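Local coordinates for protein dTDP-4-dehydrorhamnose reductase (Yersinia enterocolitica, PDB 5U9C) that probably catalyses the NADPH-dependent reduction of dTDP-4-dehydro-beta-L-rhamnose to dTDP-beta-L-rhamnose, a step of dTDP-L-rhamnose biosynthesis, at residues Ala99-Leu104 with Asn143-Asn148. Sequence-based numbering, arbitrary orientation.
Sequences AWLLYL and NACTNN
In the Rossmann-type parallel sheet of this reductase, the turn that follows helix 129-144 brings Asn148 against Trp100 and Leu101 at the start of strand 100-106. Leu101 N donates to Asn148 O at 3.2 Å, a nearly straight bond (164° at the hydrogen) that begins the pairing with the next strand, and Trp100 CA adds a CH...O contact to the same oxygen. The chain reaches this point through a type I turn, Cys145 to Asn148, closed by Asn148 N on Cys145 O at 2.9 Å. A short amide side chain suits Asn148: its NH2 donates to a water while its carbonyl oxygen lies against the polarised C-H edge of the indole. With CG roughly anti to the backbone N (chi1 -156°), this side chain crosses that of Trp100 at about a right angle: OD1 meets the indole edge in its plane, 3.3 Å from Trp100 CD1, while the amide is turned 62° from the ring. The water accepts from Asn148 ND2 and donates to Ala99 O, its oxygen 3.1 Å from each. The indole NE1 is engaged elsewhere, by His211 O. Deeper in, Leu101 CD2 approaches Cys145 SG at 4.2 Å, a van der Waals contact; the short, weakly polar thiol suits this buried position. Leu101 and Cys145 pack on helix 76-97, Trp100 on helix 196-209. Strand 100-106 itself lies between parallel strands 59-62 and 149-154.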
loop_
_atom_site.group_PDB
_atom_site.type_symbol
_atom_site.label_atom_id
_atom_site.label_comp_id
_atom_site.label_asym_id
_atom_site.label_seq_id
_atom_site.Cartn_x
_atom_site.Cartn_y
_atom_site.Cartn_z
ATOM N N ALA D 99 -30.396 27.251 -10.848
ATOM C CA ALA D 99 -29.942 26.802 -12.146
ATOM C C ALA D 99 -29.428 25.370 -12.110
ATOM O O ALA D 99 -28.801 24.938 -11.124
ATOM C CB ALA D 99 -28.834 27.727 -12.645
ATOM N N TRP D 100 -29.689 24.639 -13.192
ATOM C CA TRP D 100 -29.133 23.292 -13.385
ATOM C C TRP D 100 -27.670 23.517 -13.770
ATOM O O TRP D 100 -27.384 24.306 -14.669
ATOM C CB TRP D 100 -29.901 22.574 -14.482
ATOM C CG TRP D 100 -29.402 21.219 -14.922
ATOM C CD1 TRP D 100 -29.765 19.994 -14.414
ATOM C CD2 TRP D 100 -28.553 20.950 -16.040
ATOM N NE1 TRP D 100 -29.158 18.989 -15.131
ATOM C CE2 TRP D 100 -28.419 19.547 -16.139
ATOM C CE3 TRP D 100 -27.871 21.760 -16.959
ATOM C CZ2 TRP D 100 -27.638 18.941 -17.121
ATOM C CZ3 TRP D 100 -27.101 21.157 -17.930
ATOM C CH2 TRP D 100 -26.991 19.755 -18.004
ATOM N N LEU D 101 -26.752 22.850 -13.068
ATOM C CA LEU D 101 -25.322 23.037 -13.255
ATOM C C LEU D 101 -24.609 21.821 -13.797
ATOM O O LEU D 101 -24.677 20.733 -13.216
ATOM C CB LEU D 101 -24.689 23.412 -11.914
ATOM C CG LEU D 101 -23.164 23.519 -11.815
ATOM C CD1 LEU D 101 -22.604 24.568 -12.758
ATOM C CD2 LEU D 101 -22.776 23.872 -10.396
ATOM N N LEU D 102 -23.876 22.020 -14.881
ATOM C CA LEU D 102 -23.089 20.965 -15.487
ATOM C C LEU D 102 -21.642 21.283 -15.197
ATOM O O LEU D 102 -21.182 22.381 -15.487
ATOM C CB LEU D 102 -23.352 20.867 -16.995
ATOM C CG LEU D 102 -22.461 19.945 -17.854
ATOM C CD1 LEU D 102 -22.245 18.590 -17.262
ATOM C CD2 LEU D 102 -23.041 19.785 -19.251
ATOM N N TYR D 103 -20.947 20.340 -14.584
ATOM C CA TYR D 103 -19.528 20.486 -14.249
ATOM C C TYR D 103 -18.733 19.443 -15.016
ATOM O O TYR D 103 -19.004 18.251 -14.912
ATOM C CB TYR D 103 -19.297 20.320 -12.729
ATOM C CG TYR D 103 -17.847 20.394 -12.267
ATOM C CD1 TYR D 103 -17.052 21.495 -12.578
ATOM C CD2 TYR D 103 -17.297 19.417 -11.431
ATOM C CE1 TYR D 103 -15.739 21.592 -12.135
ATOM C CE2 TYR D 103 -15.982 19.513 -10.976
ATOM C CZ TYR D 103 -15.218 20.608 -11.326
ATOM O OH TYR D 103 -13.933 20.741 -10.881
ATOM N N LEU D 104 -17.789 19.907 -15.821
ATOM C CA LEU D 104 -16.914 19.015 -16.563
ATOM C C LEU D 104 -15.762 18.608 -15.643
ATOM O O LEU D 104 -14.958 19.442 -15.244
ATOM C CB LEU D 104 -16.360 19.715 -17.795
ATOM C CG LEU D 104 -15.335 18.924 -18.623
ATOM C CD1 LEU D 104 -15.985 17.677 -19.211
ATOM C CD2 LEU D 104 -14.761 19.812 -19.710
ATOM N N ASN D 143 -22.701 18.908 -3.106
ATOM C CA ASN D 143 -23.206 19.442 -1.862
ATOM C C ASN D 143 -24.170 20.647 -2.066
ATOM O O ASN D 143 -25.191 20.724 -1.405
ATOM C CB ASN D 143 -22.047 19.821 -0.931
ATOM C CG ASN D 143 -21.181 18.617 -0.540
ATOM O OD1 ASN D 143 -21.385 17.489 -1.015
ATOM N ND2 ASN D 143 -20.181 18.865 0.301
ATOM N N ALA D 144 -23.862 21.545 -3.000
ATOM C CA ALA D 144 -24.706 22.725 -3.248
ATOM C C ALA D 144 -25.945 22.464 -4.112
ATOM O O ALA D 144 -27.027 22.941 -3.784
ATOM C CB ALA D 144 -23.876 23.828 -3.889
ATOM N N CYS D 145 -25.781 21.739 -5.219
ATOM C CA CYS D 145 -26.871 21.488 -6.185
ATOM C C CYS D 145 -27.281 20.029 -6.266
ATOM O O CYS D 145 -27.481 19.496 -7.362
ATOM C CB CYS D 145 -26.403 21.938 -7.567
ATOM S SG CYS D 145 -25.876 23.653 -7.597
ATOM N N THR D 146 -27.477 19.414 -5.107
ATOM C CA THR D 146 -27.756 17.967 -5.012
ATOM C C THR D 146 -28.707 17.346 -6.034
ATOM O O THR D 146 -28.358 16.345 -6.652
ATOM C CB THR D 146 -28.224 17.570 -3.595
ATOM O OG1 THR D 146 -27.299 18.089 -2.640
ATOM C CG2 THR D 146 -28.278 16.045 -3.448
ATOM N N ASN D 147 -29.883 17.915 -6.226
ATOM C CA ASN D 147 -30.841 17.283 -7.135
ATOM C C ASN D 147 -30.914 18.008 -8.484
ATOM O O ASN D 147 -31.834 17.777 -9.273
ATOM C CB ASN D 147 -32.228 17.256 -6.465
ATOM C CG ASN D 147 -33.133 16.162 -7.009
ATOM O OD1 ASN D 147 -32.677 15.061 -7.329
ATOM N ND2 ASN D 147 -34.446 16.436 -7.056
ATOM N N ASN D 148 -29.938 18.857 -8.771
ATOM C CA ASN D 148 -30.004 19.630 -9.998
ATOM C C ASN D 148 -28.613 19.917 -10.567
ATOM O O ASN D 148 -28.283 21.059 -10.885
ATOM C CB ASN D 148 -30.776 20.931 -9.696
ATOM C CG ASN D 148 -31.412 21.546 -10.925
ATOM O OD1 ASN D 148 -31.770 20.853 -11.882
ATOM N ND2 ASN D 148 -31.621 22.859 -10.877
HETATM O O HOH W 1 -30.144 24.216 -8.474
#